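Local atomic coordinates of 2-Keto-3-deoxy-(6-phospho-)gluconate aldolase (Thermoproteus tenax, PDB entry 2R91), a protein that is an aldolase of the dihydrodipicolinate synthetase family, folded as a closed eight-stranded TIM barrel and assembled from four copies of the chain. Residues Gln109-Lys112 against Tyr113-Leu117; Asn176-Asp179 against Ser180-Phe183; Glu19-Ala22 against Asn23-Asn27. All blocks are in the same frame, centred on the assembly; numbering follows the deposited sequence.

Contact 1 (Gln109-Lys112 against Tyr113-Leu117); sequences QIAK and YFRDL
Helix 107-120 is the crossover helix of a right-handed beta-alpha-beta unit in the barrel, between strands 93-96 and 125-129. Within it, K112 and D116 meet one turn apart. A chi1 of 180° sends K112 CG away from the backbone N, and the chain stays extended until the last torsion. There it bends (chi4 53°) and turns NZ back toward D116. The resulting salt bridge is long, with K112 NZ 3.5 Å from D116 OD2, and its hydrogen bond is weak.

Beside them on the same helix, R115 reaches back over A111. Its guanidinium lays one face across the methyl, with A111 CB 3.9 Å from R115 NH1 and offset toward the rim of the group. R115 NE is hydrogen-bonded to L146 O, which holds the guanidinium end in this direction.

I110 and F114 make the apolar part. They run side by side, and I110 CG2 meets the ring at its edge, in plane, 4.0 Å from F114 CE2. Y113 CD2 stands over the centre of one face of the same ring. Y113 OH is hydrogen-bonded to S96 OG.

Backbone bonds one turn apart run through all of this. D116 N to K112 O (2.8 Å) and R115 N to A111 O (2.9 Å) are the shorter ones, and Y113 N to Q109 O (3.1 Å) comes first in the chain. Y113 and F114 reach S96 of strand 93-96, while I110 lies on the loop residues P99 and R136. K112, D116 and Y113 all meet Y263 of the second subunit, K112 by a cation-pi contact. The positive charge of the lysine is therefore probably shared between the D116 carboxylate and that ring.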
ATOM      1  N   GLN A 109      12.522  13.606 -14.854  1.00 22.03           N
ATOM      2  CA  GLN A 109      12.482  12.593 -15.918  1.00 21.44           C
ATOM      3  C   GLN A 109      11.082  12.387 -16.490  1.00 21.44           C
ATOM      4  O   GLN A 109      10.898  12.318 -17.715  1.00 20.91           O
ATOM      5  CB  GLN A 109      13.085  11.275 -15.433  1.00 21.29           C
ATOM      6  CG  GLN A 109      14.620  11.351 -15.230  1.00 20.14           C
ATOM      7  CD  GLN A 109      15.151  10.130 -14.508  1.00 21.34           C
ATOM      8  OE1 GLN A 109      14.512   9.630 -13.576  1.00 21.23           O
ATOM      9  NE2 GLN A 109      16.351   9.658 -14.903  1.00 19.27           N
ATOM     10  N   ILE A 110      10.094  12.282 -15.602  1.00 21.14           N
ATOM     11  CA  ILE A 110       8.698  12.130 -16.041  1.00 21.64           C
ATOM     12  C   ILE A 110       8.257  13.333 -16.888  1.00 20.29           C
ATOM     13  O   ILE A 110       7.592  13.178 -17.904  1.00 21.19           O
ATOM     14  CB  ILE A 110       7.706  11.993 -14.836  1.00 22.56           C
ATOM     15  CG1 ILE A 110       8.110  10.868 -13.878  1.00 22.72           C
ATOM     16  CG2 ILE A 110       6.273  11.796 -15.339  1.00 20.41           C
ATOM     17  CD1 ILE A 110       8.389   9.613 -14.595  1.00 24.49           C
ATOM     18  N   ALA A 111       8.594  14.530 -16.441  1.00 21.60           N
ATOM     19  CA  ALA A 111       8.173  15.753 -17.142  1.00 22.34           C
ATOM     20  C   ALA A 111       8.798  15.858 -18.511  1.00 21.91           C
ATOM     21  O   ALA A 111       8.130  16.233 -19.453  1.00 22.59           O
ATOM     22  CB  ALA A 111       8.531  17.011 -16.314  1.00 22.20           C
ATOM     23  N   LYS A 112      10.095  15.566 -18.609  1.00 22.22           N
ATOM     24  CA  LYS A 112      10.799  15.613 -19.890  1.00 22.25           C
ATOM     25  C   LYS A 112      10.159  14.653 -20.875  1.00 20.84           C
ATOM     26  O   LYS A 112       9.935  15.016 -22.030  1.00 21.03           O
ATOM     27  CB  LYS A 112      12.302  15.265 -19.729  1.00 23.72           C
ATOM     28  CG  LYS A 112      13.070  15.298 -21.065  1.00 24.60           C
ATOM     29  CD  LYS A 112      14.581  15.243 -20.863  1.00 26.24           C
ATOM     30  CE  LYS A 112      15.349  15.170 -22.204  1.00 26.86           C
ATOM     31  NZ  LYS A 112      14.970  16.262 -23.144  1.00 30.63           N
ATOM     32  N   TYR A 113       9.874  13.432 -20.421  1.00 19.80           N
ATOM     33  CA  TYR A 113       9.167  12.445 -21.248  1.00 19.71           C
ATOM     34  C   TYR A 113       7.901  13.003 -21.901  1.00 19.98           C
ATOM     35  O   TYR A 113       7.731  12.941 -23.126  1.00 19.27           O
ATOM     36  CB  TYR A 113       8.789  11.202 -20.420  1.00 19.10           C
ATOM     37  CG  TYR A 113       8.021  10.177 -21.250  1.00 19.21           C
ATOM     38  CD1 TYR A 113       8.691   9.380 -22.205  1.00 18.58           C
ATOM     39  CD2 TYR A 113       6.625  10.023 -21.110  1.00 17.73           C
ATOM     40  CE1 TYR A 113       8.009   8.444 -22.987  1.00 18.63           C
ATOM     41  CE2 TYR A 113       5.941   9.105 -21.856  1.00 17.94           C
ATOM     42  CZ  TYR A 113       6.629   8.311 -22.806  1.00 20.57           C
ATOM     43  OH  TYR A 113       5.942   7.384 -23.559  1.00 19.66           O
ATOM     44  N   PHE A 114       6.987  13.514 -21.077  1.00 19.51           N
ATOM     45  CA  PHE A 114       5.736  14.070 -21.612  1.00 19.68           C
ATOM     46  C   PHE A 114       5.963  15.318 -22.438  1.00 20.25           C
ATOM     47  O   PHE A 114       5.362  15.463 -23.472  1.00 21.32           O
ATOM     48  CB  PHE A 114       4.683  14.319 -20.496  1.00 19.11           C
ATOM     49  CG  PHE A 114       4.010  13.041 -20.021  1.00 17.96           C
ATOM     50  CD1 PHE A 114       3.009  12.457 -20.769  1.00 19.03           C
ATOM     51  CD2 PHE A 114       4.380  12.450 -18.824  1.00 18.51           C
ATOM     52  CE1 PHE A 114       2.382  11.272 -20.366  1.00 18.47           C
ATOM     53  CE2 PHE A 114       3.773  11.267 -18.407  1.00 18.67           C
ATOM     54  CZ  PHE A 114       2.755  10.678 -19.188  1.00 17.52           C
ATOM     55  N   ARG A 115       6.859  16.196 -22.021  1.00 21.71           N
ATOM     56  CA  ARG A 115       7.078  17.413 -22.825  1.00 24.88           C
ATOM     57  C   ARG A 115       7.679  17.105 -24.204  1.00 24.63           C
ATOM     58  O   ARG A 115       7.281  17.686 -25.212  1.00 24.43           O
ATOM     59  CB  ARG A 115       7.916  18.414 -22.044  1.00 25.50           C
ATOM     60  CG  ARG A 115       7.080  19.033 -20.930  1.00 28.25           C
ATOM     61  CD  ARG A 115       7.923  19.744 -19.927  1.00 30.61           C
ATOM     62  NE  ARG A 115       7.115  20.368 -18.880  1.00 32.60           N
ATOM     63  CZ  ARG A 115       7.610  20.831 -17.735  1.00 34.41           C
ATOM     64  NH1 ARG A 115       8.916  20.711 -17.483  1.00 34.78           N
ATOM     65  NH2 ARG A 115       6.812  21.412 -16.837  1.00 33.85           N
ATOM     66  N   ASP A 116       8.596  16.150 -24.256  1.00 24.48           N
ATOM     67  CA  ASP A 116       9.112  15.693 -25.536  1.00 25.30           C
ATOM     68  C   ASP A 116       8.029  15.121 -26.450  1.00 24.92           C
ATOM     69  O   ASP A 116       8.037  15.315 -27.669  1.00 23.92           O
ATOM     70  CB  ASP A 116      10.189  14.647 -25.316  1.00 26.67           C
ATOM     71  CG  ASP A 116      11.507  15.259 -24.924  1.00 29.31           C
ATOM     72  OD1 ASP A 116      11.578  16.505 -24.801  1.00 30.50           O
ATOM     73  OD2 ASP A 116      12.462  14.492 -24.719  1.00 29.88           O
ATOM     74  N   LEU A 117       7.091  14.382 -25.870  1.00 24.28           N
ATOM     75  CA  LEU A 117       5.980  13.868 -26.653  1.00 24.66           C
ATOM     76  C   LEU A 117       5.123  14.996 -27.223  1.00 24.32           C
ATOM     77  O   LEU A 117       4.753  14.989 -28.416  1.00 25.54           O
ATOM     78  CB  LEU A 117       5.117  12.989 -25.752  1.00 25.58           C
ATOM     79  CG  LEU A 117       4.662  11.633 -26.239  1.00 28.12           C
ATOM     80  CD1 LEU A 117       5.761  10.921 -27.063  1.00 27.07           C
ATOM     81  CD2 LEU A 117       4.240  10.798 -24.997  1.00 25.57           C
TER

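Contact 2 (Asn176-Asp179 against Ser180-Phe183); sequences NGSD and SLVF
N176 and L181 form the close-packed part of this contact. The leucine lies against the amide of N176: L181 CB is 3.5 Å from N176 OD1, and L181 CD1 is 3.7 Å from N176 ND2. The CG of N176 is anti to the backbone N (chi1 178°), which brings the amide over to the leucine. Both ends of that amide are held. OD1 accepts from S178 N at 2.9 Å, while ND2 gives to T162 OG1 and to the carbonyl of N156. With different partners at its two ends, the amide has a defined rotation. L181 CD1 also reaches S178 CB, at 4.1 Å.

The OD1 bond closes an Asx turn at the end of strand 173-176, the seventh strand of the barrel. A type I turn over S178-L181 follows. Its closing bond runs from L181 N to S178 O at 3.0 Å, and the donor stands well above the carbonyl plane, 62° out of it. L181 is then the N-cap of helix 182-187. V182 CG2 comes within 3.7 Å of D179 O as the helix starts. The side chain of D179 turns the other way, and its two carboxylate oxygens are bonded to S196 and S197.

The other side of the turn is less enclosed. S180 is partly exposed, and its hydroxyl comes close to that of S178, with S180 OG 2.8 Å from S178 OG. S180 OG lies between its own backbone N and carbonyl carbon (chi1 73°), while S178 OG is anti to the backbone N; the two oxygens thus face each other. Both hydroxyls are hydrogen-bonded to E157, S178 OG to OE2 and S180 OG to OE1, so one carboxylate bridges the pair. Across this side, A160 of the third subunit packs on S180 and L181.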
ATOM      1  N   ASN A 176     -12.794   8.229 -17.333  1.00 18.08           N
ATOM      2  CA  ASN A 176     -12.405   7.236 -16.340  1.00 18.69           C
ATOM      3  C   ASN A 176     -12.372   5.851 -16.983  1.00 18.73           C
ATOM      4  O   ASN A 176     -13.234   5.520 -17.818  1.00 19.11           O
ATOM      5  CB  ASN A 176     -13.333   7.278 -15.097  1.00 18.54           C
ATOM      6  CG  ASN A 176     -12.972   6.218 -14.084  1.00 17.95           C
ATOM      7  OD1 ASN A 176     -13.368   5.079 -14.226  1.00 20.45           O
ATOM      8  ND2 ASN A 176     -12.178   6.575 -13.084  1.00 19.28           N
ATOM      9  N   GLY A 177     -11.383   5.039 -16.604  1.00 19.05           N
ATOM     10  CA  GLY A 177     -11.147   3.750 -17.284  1.00 18.17           C
ATOM     11  C   GLY A 177     -11.583   2.511 -16.499  1.00 20.75           C
ATOM     12  O   GLY A 177     -11.367   1.376 -16.934  1.00 21.27           O
ATOM     13  N   SER A 178     -12.219   2.712 -15.348  1.00 19.61           N
ATOM     14  CA  SER A 178     -12.662   1.589 -14.513  1.00 20.01           C
ATOM     15  C   SER A 178     -14.057   1.087 -14.948  1.00 19.34           C
ATOM     16  O   SER A 178     -14.995   1.879 -15.061  1.00 18.17           O
ATOM     17  CB  SER A 178     -12.623   1.975 -13.024  1.00 21.37           C
ATOM     18  OG  SER A 178     -13.208   0.930 -12.234  1.00 25.04           O
ATOM     19  N   ASP A 179     -14.169  -0.198 -15.265  1.00 16.67           N
ATOM     20  CA  ASP A 179     -15.480  -0.787 -15.619  1.00 18.51           C
ATOM     21  C   ASP A 179     -16.527  -0.604 -14.500  1.00 19.74           C
ATOM     22  O   ASP A 179     -17.731  -0.530 -14.763  1.00 18.60           O
ATOM     23  CB  ASP A 179     -15.322  -2.268 -15.874  1.00 18.90           C
ATOM     24  CG  ASP A 179     -14.627  -2.555 -17.207  1.00 19.80           C
ATOM     25  OD1 ASP A 179     -15.225  -2.301 -18.258  1.00 19.27           O
ATOM     26  OD2 ASP A 179     -13.484  -2.995 -17.172  1.00 21.48           O
ATOM     27  N   SER A 180     -16.054  -0.545 -13.257  1.00 18.58           N
ATOM     28  CA  SER A 180     -16.981  -0.406 -12.118  1.00 19.38           C
ATOM     29  C   SER A 180     -17.519   1.015 -11.987  1.00 18.95           C
ATOM     30  O   SER A 180     -18.421   1.269 -11.164  1.00 20.55           O
ATOM     31  CB  SER A 180     -16.247  -0.809 -10.851  1.00 18.82           C
ATOM     32  OG  SER A 180     -15.328   0.232 -10.550  1.00 22.65           O
ATOM     33  N   LEU A 181     -16.979   1.954 -12.769  1.00 17.41           N
ATOM     34  CA  LEU A 181     -17.371   3.377 -12.695  1.00 17.78           C
ATOM     35  C   LEU A 181     -18.032   3.960 -13.962  1.00 18.16           C
ATOM     36  O   LEU A 181     -18.107   5.186 -14.119  1.00 19.76           O
ATOM     37  CB  LEU A 181     -16.190   4.273 -12.264  1.00 16.76           C
ATOM     38  CG  LEU A 181     -15.645   4.076 -10.843  1.00 16.54           C
ATOM     39  CD1 LEU A 181     -14.346   4.861 -10.603  1.00 17.37           C
ATOM     40  CD2 LEU A 181     -16.760   4.474  -9.806  1.00 16.37           C
ATOM     41  N   VAL A 182     -18.508   3.110 -14.866  1.00 17.92           N
ATOM     42  CA  VAL A 182     -19.161   3.613 -16.092  1.00 18.46           C
ATOM     43  C   VAL A 182     -20.402   4.465 -15.783  1.00 19.19           C
ATOM     44  O   VAL A 182     -20.542   5.607 -16.220  1.00 17.18           O
ATOM     45  CB  VAL A 182     -19.524   2.457 -17.036  1.00 19.35           C
ATOM     46  CG1 VAL A 182     -20.402   2.950 -18.195  1.00 19.08           C
ATOM     47  CG2 VAL A 182     -18.201   1.794 -17.603  1.00 19.02           C
ATOM     48  N   PHE A 183     -21.317   3.871 -15.030  1.00 19.16           N
ATOM     49  CA  PHE A 183     -22.485   4.586 -14.527  1.00 18.92           C
ATOM     50  C   PHE A 183     -22.088   5.895 -13.846  1.00 18.23           C
ATOM     51  O   PHE A 183     -22.520   6.976 -14.255  1.00 18.79           O
ATOM     52  CB  PHE A 183     -23.277   3.623 -13.616  1.00 20.20           C
ATOM     53  CG  PHE A 183     -24.184   4.290 -12.630  1.00 21.69           C
ATOM     54  CD1 PHE A 183     -25.045   5.310 -13.020  1.00 21.36           C
ATOM     55  CD2 PHE A 183     -24.227   3.829 -11.313  1.00 22.37           C
ATOM     56  CE1 PHE A 183     -25.913   5.922 -12.080  1.00 22.37           C
ATOM     57  CE2 PHE A 183     -25.096   4.422 -10.368  1.00 22.07           C
ATOM     58  CZ  PHE A 183     -25.930   5.437 -10.745  1.00 21.77           C
TER

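Contact 3 (Glu19-Ala22 against Asn23-Asn27); sequences ELFA and NHVKN
The apolar contact is between F21 and V25. V25 CG2 sits over one face of the F21 ring as a CH-pi contact, 4.0 Å from the ring centroid and 23° off the normal. It is nearer one rim, with V25 CG2 3.7 Å from F21 CE2. V25 CG2 is anti to the carbonyl carbon and beside the backbone N, which turns this methyl back toward the preceding turn.

K26 lies back along A22 as an extended chain. K26 CG is 3.2 Å from A22 O, and K26 NZ ends 3.7 Å from A22 CB.

The backbone bonds are those of regular alpha helix. V25 N to F21 O is the shortest at 2.8 Å, and N23 N to E19 O measures 3.1 Å. They belong to helix 18-30, which follows the small hairpin 11-12/15-16 and leads to barrel strand 35-38. F21 and V25 face helix 50-63, where F21 packs on L56, A59 and A60.

One water joins the two segments. It donates to L20 O and accepts from N23 ND2, at 2.9 Å in each case, so the L20 carbonyl serves both the water and H24 N.

Polar side chains bond beyond the two segments. H24 ND1 is bonded to Y253 OH, and H24 NE2 to N199 OD1.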
ATOM      1  N   GLU A  19      -7.599  -9.013 -39.840  1.00 34.45           N
ATOM      2  CA  GLU A  19      -8.963  -9.323 -40.256  1.00 35.45           C
ATOM      3  C   GLU A  19      -9.848  -9.525 -39.022  1.00 33.57           C
ATOM      4  O   GLU A  19     -10.952  -8.995 -38.953  1.00 32.94           O
ATOM      5  CB  GLU A  19      -9.028 -10.556 -41.161  1.00 38.13           C
ATOM      6  CG  GLU A  19      -8.503 -10.303 -42.592  1.00 44.16           C
ATOM      7  CD  GLU A  19      -6.971 -10.255 -42.673  1.00 47.00           C
ATOM      8  OE1 GLU A  19      -6.420  -9.202 -43.110  1.00 48.51           O
ATOM      9  OE2 GLU A  19      -6.314 -11.270 -42.290  1.00 49.44           O
ATOM     10  N   LEU A  20      -9.370 -10.313 -38.062  1.00 30.98           N
ATOM     11  CA  LEU A  20     -10.093 -10.425 -36.770  1.00 28.81           C
ATOM     12  C   LEU A  20     -10.275  -9.028 -36.144  1.00 26.26           C
ATOM     13  O   LEU A  20     -11.365  -8.682 -35.706  1.00 27.08           O
ATOM     14  CB  LEU A  20      -9.367 -11.355 -35.810  1.00 27.03           C
ATOM     15  CG  LEU A  20      -9.314 -12.824 -36.166  1.00 28.65           C
ATOM     16  CD1 LEU A  20      -8.547 -13.563 -35.085  1.00 27.46           C
ATOM     17  CD2 LEU A  20     -10.750 -13.406 -36.354  1.00 28.50           C
ATOM     18  N   PHE A  21      -9.219  -8.223 -36.149  1.00 25.03           N
ATOM     19  CA  PHE A  21      -9.246  -6.893 -35.529  1.00 25.43           C
ATOM     20  C   PHE A  21     -10.275  -5.955 -36.167  1.00 26.79           C
ATOM     21  O   PHE A  21     -11.034  -5.272 -35.471  1.00 25.49           O
ATOM     22  CB  PHE A  21      -7.841  -6.279 -35.562  1.00 25.55           C
ATOM     23  CG  PHE A  21      -7.727  -4.968 -34.855  1.00 25.50           C
ATOM     24  CD1 PHE A  21      -7.529  -4.919 -33.476  1.00 24.91           C
ATOM     25  CD2 PHE A  21      -7.818  -3.769 -35.561  1.00 25.88           C
ATOM     26  CE1 PHE A  21      -7.431  -3.704 -32.809  1.00 24.97           C
ATOM     27  CE2 PHE A  21      -7.713  -2.549 -34.909  1.00 25.77           C
ATOM     28  CZ  PHE A  21      -7.517  -2.517 -33.515  1.00 26.09           C
ATOM     29  N   ALA A  22     -10.294  -5.925 -37.499  1.00 26.34           N
ATOM     30  CA  ALA A  22     -11.203  -5.067 -38.252  1.00 26.91           C
ATOM     31  C   ALA A  22     -12.647  -5.464 -38.063  1.00 25.71           C
ATOM     32  O   ALA A  22     -13.484  -4.599 -37.957  1.00 25.63           O
ATOM     33  CB  ALA A  22     -10.864  -5.109 -39.788  1.00 26.87           C
ATOM     34  N   ASN A  23     -12.935  -6.760 -38.082  1.00 25.14           N
ATOM     35  CA  ASN A  23     -14.288  -7.232 -37.870  1.00 26.90           C
ATOM     36  C   ASN A  23     -14.755  -6.772 -36.486  1.00 25.43           C
ATOM     37  O   ASN A  23     -15.849  -6.221 -36.343  1.00 24.72           O
ATOM     38  CB  ASN A  23     -14.344  -8.764 -37.950  1.00 29.34           C
ATOM     39  CG  ASN A  23     -15.723  -9.329 -37.597  1.00 32.40           C
ATOM     40  OD1 ASN A  23     -16.667  -9.214 -38.378  1.00 32.90           O
ATOM     41  ND2 ASN A  23     -15.836  -9.960 -36.419  1.00 31.47           N
ATOM     42  N   HIS A  24     -13.900  -6.989 -35.489  1.00 23.79           N
ATOM     43  CA  HIS A  24     -14.221  -6.617 -34.081  1.00 21.99           C
ATOM     44  C   HIS A  24     -14.441  -5.112 -33.959  1.00 21.65           C
ATOM     45  O   HIS A  24     -15.445  -4.666 -33.448  1.00 22.04           O
ATOM     46  CB  HIS A  24     -13.083  -7.069 -33.151  1.00 19.67           C
ATOM     47  CG  HIS A  24     -13.287  -6.679 -31.706  1.00 20.91           C
ATOM     48  ND1 HIS A  24     -14.398  -7.067 -30.985  1.00 20.85           N
ATOM     49  CD2 HIS A  24     -12.515  -5.959 -30.852  1.00 19.51           C
ATOM     50  CE1 HIS A  24     -14.306  -6.587 -29.747  1.00 20.55           C
ATOM     51  NE2 HIS A  24     -13.175  -5.915 -29.642  1.00 20.28           N
ATOM     52  N   VAL A  25     -13.518  -4.302 -34.466  1.00 23.06           N
ATOM     53  CA  VAL A  25     -13.698  -2.854 -34.394  1.00 22.92           C
ATOM     54  C   VAL A  25     -14.993  -2.366 -35.071  1.00 24.70           C
ATOM     55  O   VAL A  25     -15.717  -1.507 -34.548  1.00 23.28           O
ATOM     56  CB  VAL A  25     -12.491  -2.107 -34.967  1.00 23.06           C
ATOM     57  CG1 VAL A  25     -12.856  -0.647 -35.219  1.00 22.95           C
ATOM     58  CG2 VAL A  25     -11.266  -2.220 -34.016  1.00 21.83           C
ATOM     59  N   LYS A  26     -15.291  -2.917 -36.242  1.00 26.19           N
ATOM     60  CA  LYS A  26     -16.469  -2.483 -36.973  1.00 29.19           C
ATOM     61  C   LYS A  26     -17.756  -2.901 -36.246  1.00 26.59           C
ATOM     62  O   LYS A  26     -18.737  -2.159 -36.237  1.00 25.30           O
ATOM     63  CB  LYS A  26     -16.420  -3.024 -38.405  1.00 31.79           C
ATOM     64  CG  LYS A  26     -15.301  -2.340 -39.242  1.00 34.56           C
ATOM     65  CD  LYS A  26     -14.982  -3.155 -40.524  1.00 35.63           C
ATOM     66  CE  LYS A  26     -13.673  -2.694 -41.189  1.00 36.86           C
ATOM     67  NZ  LYS A  26     -13.239  -3.686 -42.240  1.00 40.37           N
ATOM     68  N   ASN A  27     -17.746  -4.083 -35.637  1.00 24.58           N
ATOM     69  CA  ASN A  27     -18.880  -4.482 -34.790  1.00 24.31           C
ATOM     70  C   ASN A  27     -19.093  -3.529 -33.610  1.00 22.77           C
ATOM     71  O   ASN A  27     -20.179  -2.962 -33.416  1.00 21.78           O
ATOM     72  CB  ASN A  27     -18.706  -5.908 -34.262  1.00 24.35           C
ATOM     73  CG  ASN A  27     -19.843  -6.315 -33.327  1.00 25.60           C
ATOM     74  OD1 ASN A  27     -21.000  -6.339 -33.741  1.00 26.09           O
ATOM     75  ND2 ASN A  27     -19.526  -6.594 -32.057  1.00 23.55           N
TER
HETATM   76  O   HOH W   1     -13.347 -10.673 -35.190  1.00 27.53           O

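In the fold
All three contacts are local ones in a single barrel, in the chain order contact 3, contact 1, contact 2. None touches another. Contacts 2 and 3 are the closest pair, with centres 24 Å apart and nearest atoms about 12 Å apart. Contacts 1 and 3 have centres 34 Å apart, and contacts 1 and 2 have centres 28 Å apart. Contacts 1 and 3 sit on the outer helical layer. Contact 2 lies deeper, past the C-terminal end of a barrel strand, the end where TIM barrels carry their active sites. Contact 1 faces the second subunit and contact 2 the third, whereas no other chain touches contact 3.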